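PDB 6MVF: beta-galactosidase/beta-glucuronidase from Faecalibacterium prausnitzii L2-6, which binds flavin mononucleotide and probably hydrolyses beta-glucuronides, as a family 2 glycoside hydrolase of the human gut microbiome. Local coordinates for residues 51-56 with 308-313; 281-286 with 479-484; 300-305 with 536-541. All coordinates share one frame; numbering follows the deposited sequence.

Contact 1. Residues 51-56 with 308-313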
# COMPACT_ATOMS: atom_id res chain seq x y z
N PRO A 51 -1.42 -22.36 -3.39
CA PRO A 51 -1.71 -23.34 -4.45
C PRO A 51 -0.58 -24.27 -4.78
O PRO A 51 0.57 -23.84 -4.83
CB PRO A 51 -2.02 -22.47 -5.68
CG PRO A 51 -1.56 -21.11 -5.33
CD PRO A 51 -1.72 -20.99 -3.85
N HIS A 52 -0.89 -25.54 -5.06
CA HIS A 52 0.16 -26.52 -5.27
C HIS A 52 -0.26 -27.59 -6.25
O HIS A 52 -1.40 -28.06 -6.26
CB HIS A 52 0.57 -27.18 -3.94
CG HIS A 52 1.63 -28.20 -4.12
ND1 HIS A 52 1.35 -29.54 -4.28
CD2 HIS A 52 2.98 -28.08 -4.21
CE1 HIS A 52 2.48 -30.21 -4.45
NE2 HIS A 52 3.49 -29.34 -4.41
N THR A 53 0.69 -27.99 -7.08
CA THR A 53 0.58 -29.22 -7.84
C THR A 53 1.92 -29.93 -7.79
O THR A 53 2.97 -29.29 -7.84
CB THR A 53 0.19 -28.98 -9.30
OG1 THR A 53 0.27 -30.23 -10.00
CG2 THR A 53 1.11 -27.94 -9.96
N TRP A 54 1.88 -31.26 -7.70
CA TRP A 54 3.13 -32.01 -7.80
C TRP A 54 3.62 -32.15 -9.24
O TRP A 54 4.73 -32.65 -9.45
CB TRP A 54 2.98 -33.38 -7.11
CG TRP A 54 1.95 -34.31 -7.72
CD1 TRP A 54 2.07 -35.06 -8.87
CD2 TRP A 54 0.64 -34.59 -7.20
NE1 TRP A 54 0.90 -35.77 -9.10
CE2 TRP A 54 0.01 -35.50 -8.09
CE3 TRP A 54 -0.07 -34.15 -6.07
CZ2 TRP A 54 -1.28 -35.99 -7.89
CZ3 TRP A 54 -1.36 -34.64 -5.86
CH2 TRP A 54 -1.95 -35.55 -6.77
N ASN A 55 2.85 -31.69 -10.24
CA ASN A 55 3.25 -31.76 -11.64
C ASN A 55 3.78 -30.43 -12.17
O ASN A 55 3.88 -30.26 -13.39
CB ASN A 55 2.09 -32.24 -12.53
CG ASN A 55 1.60 -33.64 -12.17
OD1 ASN A 55 0.40 -33.87 -11.98
ND2 ASN A 55 2.54 -34.57 -12.06
N ALA A 56 4.14 -29.49 -11.28
CA ALA A 56 4.50 -28.15 -11.72
C ALA A 56 5.71 -28.15 -12.64
O ALA A 56 5.84 -27.27 -13.49
CB ALA A 56 4.79 -27.26 -10.51
N LYS A 308 5.20 -23.52 -12.95
CA LYS A 308 4.24 -23.44 -11.86
C LYS A 308 3.13 -24.47 -12.01
O LYS A 308 2.24 -24.52 -11.14
CB LYS A 308 3.59 -22.06 -11.80
CG LYS A 308 4.41 -20.97 -11.21
CD LYS A 308 3.60 -19.71 -11.33
CE LYS A 308 4.28 -18.56 -10.64
NZ LYS A 308 3.26 -17.65 -10.03
N GLY A 309 3.13 -25.24 -13.09
CA GLY A 309 1.96 -26.06 -13.41
C GLY A 309 0.75 -25.18 -13.60
O GLY A 309 0.83 -24.09 -14.18
N ASN A 310 -0.39 -25.62 -13.06
CA ASN A 310 -1.60 -24.82 -13.00
C ASN A 310 -1.80 -24.13 -11.64
O ASN A 310 -2.91 -23.67 -11.33
CB ASN A 310 -2.81 -25.69 -13.35
CG ASN A 310 -2.94 -26.89 -12.44
OD1 ASN A 310 -2.15 -27.07 -11.51
ND2 ASN A 310 -3.95 -27.72 -12.69
N ALA A 311 -0.74 -24.02 -10.84
CA ALA A 311 -0.86 -23.45 -9.49
C ALA A 311 -0.52 -21.95 -9.54
O ALA A 311 0.53 -21.48 -9.12
CB ALA A 311 0.01 -24.24 -8.51
N LEU A 312 -1.48 -21.20 -10.08
CA LEU A 312 -1.31 -19.79 -10.38
C LEU A 312 -1.86 -18.92 -9.26
O LEU A 312 -2.78 -19.31 -8.54
CB LEU A 312 -2.00 -19.43 -11.70
CG LEU A 312 -1.19 -19.53 -13.01
CD1 LEU A 312 -0.52 -20.89 -13.25
CD2 LEU A 312 -2.05 -19.17 -14.20
N THR A 313 -1.26 -17.75 -9.09
CA THR A 313 -1.78 -16.80 -8.14
C THR A 313 -2.80 -15.88 -8.82
O THR A 313 -2.97 -15.87 -10.04
CB THR A 313 -0.65 -15.99 -7.53
OG1 THR A 313 -0.08 -15.13 -8.53
CG2 THR A 313 0.43 -16.91 -7.00
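Two tight turns meet where the sugar-binding domain of this family 2 glycosidase packs against its TIM barrel: the type I turn from Thr53 to Ala56 rests on the type II' turn from Lys308 to Ala311. Gly309 suits the second position of the latter, where phi is positive. Its N-H makes a weak bond to Ala56 O (N to O 3.4 Å, 121°), while the Ala56 methyl lies against Lys308 C at 3.6 Å. Farther along, the Ala311 methyl sits under the peptide that follows Pro51, 3.7 Å from Pro51 O, and touches the proline ring through Pro51 CB at 3.9 Å.

Thr53 works with both branches. With OG1 opposite its own backbone N (chi1 173°), the hydroxyl accepts the N-H of Asn55 in an ST turn (OG1 to N 3.0 Å, 165°) and also bonds Gly157 O. CG2 is thereby turned to the barrel loop, lying 3.7 Å from Asn310 OD1 and 3.8 Å from Lys308 O. A valine in its place would probably leave Asn55 N and Gly157 O without their shared partner and the turn less firmly fixed. Lys308 extends its ammonium group (NZ) to a salt bridge with Asp316. The join therefore depends mainly on small apolar groups fitted against backbone, with stronger polar bonds shaping each loop from within.

Contact 2. Residues 281-286 with 479-484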
# COMPACT_ATOMS: atom_id res chain seq x y z
N VAL A 281 -26.82 -13.82 -31.42
CA VAL A 281 -26.04 -14.36 -32.53
C VAL A 281 -27.02 -14.81 -33.60
O VAL A 281 -27.93 -15.59 -33.32
CB VAL A 281 -25.13 -15.53 -32.11
CG1 VAL A 281 -24.31 -15.97 -33.30
CG2 VAL A 281 -24.23 -15.14 -30.95
N THR A 282 -26.82 -14.33 -34.83
CA THR A 282 -27.56 -14.80 -35.99
C THR A 282 -26.60 -15.31 -37.06
O THR A 282 -25.45 -14.85 -37.14
CB THR A 282 -28.44 -13.69 -36.60
OG1 THR A 282 -27.61 -12.66 -37.15
CG2 THR A 282 -29.36 -13.11 -35.54
N PRO A 283 -27.04 -16.26 -37.89
CA PRO A 283 -26.12 -16.84 -38.90
C PRO A 283 -25.57 -15.83 -39.89
O PRO A 283 -24.38 -15.88 -40.20
CB PRO A 283 -26.97 -17.91 -39.59
CG PRO A 283 -28.39 -17.63 -39.18
CD PRO A 283 -28.34 -16.95 -37.85
N ASP A 284 -26.40 -14.93 -40.42
CA ASP A 284 -25.88 -13.91 -41.33
C ASP A 284 -25.34 -12.69 -40.60
O ASP A 284 -24.55 -11.94 -41.19
CB ASP A 284 -26.96 -13.45 -42.32
CG ASP A 284 -27.27 -14.49 -43.38
OD1 ASP A 284 -26.59 -15.54 -43.43
OD2 ASP A 284 -28.20 -14.25 -44.18
N GLY A 285 -25.72 -12.48 -39.34
CA GLY A 285 -25.31 -11.27 -38.66
C GLY A 285 -24.11 -11.39 -37.74
O GLY A 285 -23.44 -10.39 -37.49
N GLY A 286 -23.82 -12.58 -37.24
CA GLY A 286 -22.77 -12.70 -36.24
C GLY A 286 -23.25 -12.29 -34.86
O GLY A 286 -24.42 -12.45 -34.51
N ASP A 479 -28.46 -21.66 -41.78
CA ASP A 479 -29.21 -21.60 -40.53
C ASP A 479 -28.32 -21.83 -39.31
O ASP A 479 -28.81 -21.73 -38.17
CB ASP A 479 -30.35 -22.63 -40.53
CG ASP A 479 -29.86 -24.09 -40.60
OD1 ASP A 479 -28.87 -24.40 -41.31
OD2 ASP A 479 -30.49 -24.95 -39.93
N ILE A 480 -27.04 -22.14 -39.51
CA ILE A 480 -26.12 -22.41 -38.42
C ILE A 480 -25.24 -21.18 -38.21
O ILE A 480 -24.75 -20.58 -39.18
CB ILE A 480 -25.27 -23.67 -38.69
CG1 ILE A 480 -26.16 -24.91 -38.80
CG2 ILE A 480 -24.23 -23.86 -37.59
CD1 ILE A 480 -25.42 -26.25 -38.76
N CYS A 481 -25.06 -20.79 -36.95
CA CYS A 481 -24.11 -19.76 -36.58
C CYS A 481 -22.74 -20.41 -36.47
O CYS A 481 -22.51 -21.19 -35.55
CB CYS A 481 -24.49 -19.09 -35.26
SG CYS A 481 -26.17 -18.45 -35.20
N LEU A 482 -21.85 -20.09 -37.40
CA LEU A 482 -20.52 -20.70 -37.47
C LEU A 482 -19.49 -19.79 -36.79
O LEU A 482 -19.43 -18.59 -37.07
CB LEU A 482 -20.12 -20.97 -38.92
CG LEU A 482 -18.71 -21.55 -39.06
CD1 LEU A 482 -18.70 -22.96 -38.51
CD2 LEU A 482 -18.18 -21.51 -40.50
N GLY A 483 -18.70 -20.39 -35.90
CA GLY A 483 -17.49 -19.77 -35.42
C GLY A 483 -16.33 -20.73 -35.57
O GLY A 483 -16.51 -21.89 -35.94
N ILE A 484 -15.12 -20.23 -35.29
CA ILE A 484 -13.92 -21.06 -35.30
C ILE A 484 -13.34 -21.05 -33.89
O ILE A 484 -12.73 -20.06 -33.47
CB ILE A 484 -12.89 -20.58 -36.35
CG1 ILE A 484 -13.49 -20.72 -37.76
CG2 ILE A 484 -11.58 -21.38 -36.24
CD1 ILE A 484 -14.10 -22.11 -38.08
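Two first torsions bring Val281 and Cys481 together. Val281 CG1 stands opposite its own backbone N (chi1 -177°), which turns this methyl to Cys481, and Cys481 SG stands opposite its carbonyl carbon (chi1 -54°), which brings the sulfur to the end of strand 279-282. CG1 meets SG at 3.6 Å and also lies alongside Cys481 CB. The same sulfur reaches past the peptide between Thr282 and Pro283: it lies 3.7 Å from Thr282 C and an equal distance from Pro283 CD. A thiol is well matched here, being polarisable and compact enough to fit between a methyl of the branched Val281 and the ring of Pro283. Pro283, whose nitrogen has no hydrogen to offer, can take this apolar neighbour without losing a backbone bond.

The segment 281-286 spans the turn of a beta hairpin, strand 279-282 turning back into strand 286-289, which leads into the TIM barrel. The residues 479-484 enter the barrel strand 482-487 from the preceding helix 466-476, so the hairpin packs near the N-terminal end of that parallel strand. The hairpin's turn holds itself by Gly286 N to Thr282 O at 2.8 Å, and Gly285 and Gly286 together face Thr282 as a classic beta bulge. Gly286 combines a phi of 79° with a strongly negative psi, where a CB would jam against the carbonyl O of Gly285.

Pro283 CB touches backbone, 3.5 Å from Ile480 O. Asp479, whose CB is turned away from the hairpin, forms a salt bridge through OD2 with Arg445 NE. Val449 adjoins both Val281 and Cys481, extending the apolar patch around the sulfur.

Contact 3. Residues 300-305 with 536-541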
# COMPACT_ATOMS: atom_id res chain seq x y z
N SER A 300 -7.99 -18.32 -27.06
CA SER A 300 -8.19 -19.27 -25.97
C SER A 300 -7.04 -19.13 -24.99
O SER A 300 -5.99 -18.57 -25.32
CB SER A 300 -8.26 -20.70 -26.51
OG SER A 300 -9.42 -20.86 -27.33
N ARG A 301 -7.25 -19.64 -23.78
CA ARG A 301 -6.28 -19.49 -22.70
C ARG A 301 -6.34 -20.72 -21.80
O ARG A 301 -7.40 -21.03 -21.27
CB ARG A 301 -6.56 -18.21 -21.89
CG ARG A 301 -5.57 -17.89 -20.77
CD ARG A 301 -6.17 -18.09 -19.37
NE ARG A 301 -5.19 -17.83 -18.32
CZ ARG A 301 -5.41 -17.98 -17.01
NH1 ARG A 301 -6.59 -18.40 -16.56
NH2 ARG A 301 -4.46 -17.68 -16.13
N HIS A 302 -5.21 -21.40 -21.64
CA HIS A 302 -5.05 -22.47 -20.66
C HIS A 302 -4.59 -21.88 -19.32
O HIS A 302 -4.21 -20.71 -19.25
CB HIS A 302 -4.07 -23.52 -21.18
CG HIS A 302 -4.73 -24.70 -21.81
ND1 HIS A 302 -5.65 -25.49 -21.14
CD2 HIS A 302 -4.59 -25.26 -23.04
CE1 HIS A 302 -6.06 -26.46 -21.93
NE2 HIS A 302 -5.43 -26.35 -23.09
N GLN A 303 -4.63 -22.69 -18.24
CA GLN A 303 -4.44 -22.15 -16.89
C GLN A 303 -3.06 -22.48 -16.27
O GLN A 303 -2.94 -22.60 -15.04
CB GLN A 303 -5.57 -22.61 -15.98
CG GLN A 303 -5.51 -24.04 -15.54
CD GLN A 303 -6.65 -24.42 -14.60
OE1 GLN A 303 -7.34 -23.56 -14.06
NE2 GLN A 303 -6.84 -25.72 -14.39
N ASP A 304 -2.01 -22.56 -17.06
CA ASP A 304 -0.71 -22.94 -16.53
C ASP A 304 0.32 -21.86 -16.84
O ASP A 304 0.08 -20.94 -17.63
CB ASP A 304 -0.27 -24.32 -17.07
CG ASP A 304 -0.13 -24.37 -18.61
OD1 ASP A 304 -0.48 -23.40 -19.31
OD2 ASP A 304 0.34 -25.41 -19.11
N LYS A 305 1.49 -21.97 -16.20
CA LYS A 305 2.56 -20.99 -16.38
C LYS A 305 3.89 -21.68 -16.11
O LYS A 305 3.94 -22.64 -15.34
CB LYS A 305 2.38 -19.80 -15.45
CG LYS A 305 3.07 -18.54 -15.87
CD LYS A 305 2.62 -17.38 -14.95
CE LYS A 305 3.37 -16.11 -15.26
NZ LYS A 305 2.80 -14.92 -14.57
N PHE A 536 -1.16 -18.41 -25.16
CA PHE A 536 0.15 -18.73 -24.62
C PHE A 536 0.48 -20.17 -24.98
O PHE A 536 -0.41 -21.02 -24.97
CB PHE A 536 0.19 -18.58 -23.10
CG PHE A 536 -0.33 -17.29 -22.60
CD1 PHE A 536 0.43 -16.13 -22.71
CD2 PHE A 536 -1.58 -17.22 -22.00
CE1 PHE A 536 -0.06 -14.91 -22.24
CE2 PHE A 536 -2.08 -16.00 -21.53
CZ PHE A 536 -1.33 -14.85 -21.65
N ASP A 537 1.76 -20.42 -25.30
CA ASP A 537 2.30 -21.76 -25.17
C ASP A 537 1.83 -22.37 -23.85
O ASP A 537 1.68 -21.67 -22.84
CB ASP A 537 3.83 -21.73 -25.22
CG ASP A 537 4.41 -20.96 -26.44
OD1 ASP A 537 3.83 -20.97 -27.54
OD2 ASP A 537 5.49 -20.34 -26.28
N PHE A 538 1.55 -23.67 -23.84
CA PHE A 538 1.09 -24.31 -22.61
C PHE A 538 1.70 -25.70 -22.53
O PHE A 538 2.24 -26.21 -23.51
CB PHE A 538 -0.46 -24.33 -22.53
CG PHE A 538 -1.13 -25.06 -23.68
CD1 PHE A 538 -1.44 -24.41 -24.86
CD2 PHE A 538 -1.48 -26.40 -23.57
CE1 PHE A 538 -2.06 -25.06 -25.90
CE2 PHE A 538 -2.12 -27.05 -24.60
CZ PHE A 538 -2.40 -26.38 -25.77
N GLY A 539 1.60 -26.33 -21.35
CA GLY A 539 2.27 -27.59 -21.10
C GLY A 539 1.50 -28.83 -21.55
O GLY A 539 0.32 -29.00 -21.21
N CYS A 540 2.15 -29.67 -22.35
CA CYS A 540 1.61 -31.00 -22.66
C CYS A 540 2.73 -32.02 -22.61
O CYS A 540 3.55 -32.09 -23.53
CB CYS A 540 0.90 -31.06 -24.02
SG CYS A 540 -0.07 -32.63 -24.17
N ALA A 541 2.74 -32.82 -21.54
CA ALA A 541 3.83 -33.77 -21.30
C ALA A 541 4.12 -34.69 -22.48
O ALA A 541 5.28 -35.05 -22.71
CB ALA A 541 3.53 -34.61 -20.06
O HOH W 1 -1.90 -26.98 -19.79
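Asp304 receives the backbone N-H of Gly539 on the syn lone pair of OD2, with N to OD2 at 2.7 Å and a nearly straight angle of 166°. The same oxygen accepts a hydrogen from a water 2.8 Å away, and that water also donates weakly to Gly539 O. Tyr156 OH makes a further hydrogen bond to Asp304 OD2, and a charged oxygen able to accept several partners suits this gathering. OD1 lies beside Phe538 CB at 3.4 Å.

Beside it, His302 sets CD2 over the centre of one face of the Phe538 ring, 3.3 Å above its plane. The two rings incline at 47°. Phe538 is offered for this contact by a chi1 of 59°, which sets CG between the backbone N and the carbonyl carbon. Nearby, Arg301 CG comes to the edge of the Phe536 ring, reaching CE2 at 4.0 Å.

A second shell fixes these groups. Tyr337 OH bonds His302 ND1, which should limit turning of the imidazole. The guanidinium of Arg301 forms a salt bridge with Asp320.

The segments follow strands 292-300 and 529-532, the first and last of the eight parallel strands, which pair to close the TIM barrel. The contact thus joins loops at its C-terminal rim, the side that carries the active site in TIM-barrel enzymes. Helix 314-327 supplies Asp320, strand 331-334 flanks Arg301 through Leu334, and strand 538-540 pairs antiparallel with 551-552.

From the N terminus the chain leaves residues 51-56 in the sugar-binding domain and returns to them only at 308-313, closing contact 1 across some 250 residues that hold strands and no helix. Before that return it has passed 281-286 and 300-305, the first halves of contacts 2 and 3, whose partners come later at 479-484 and 536-541. All three closures therefore cross; none nests. Contacts 1 and 3 adjoin, with Gly309 O packed against Asp304 CB. Contact 2, on the opposite side of the chain's centre from contact 1, ties the hairpin before the barrel to strand 482-487; contact 3 ties the loops after the first and last barrel strands; contact 1 joins barrel to N-terminal domain.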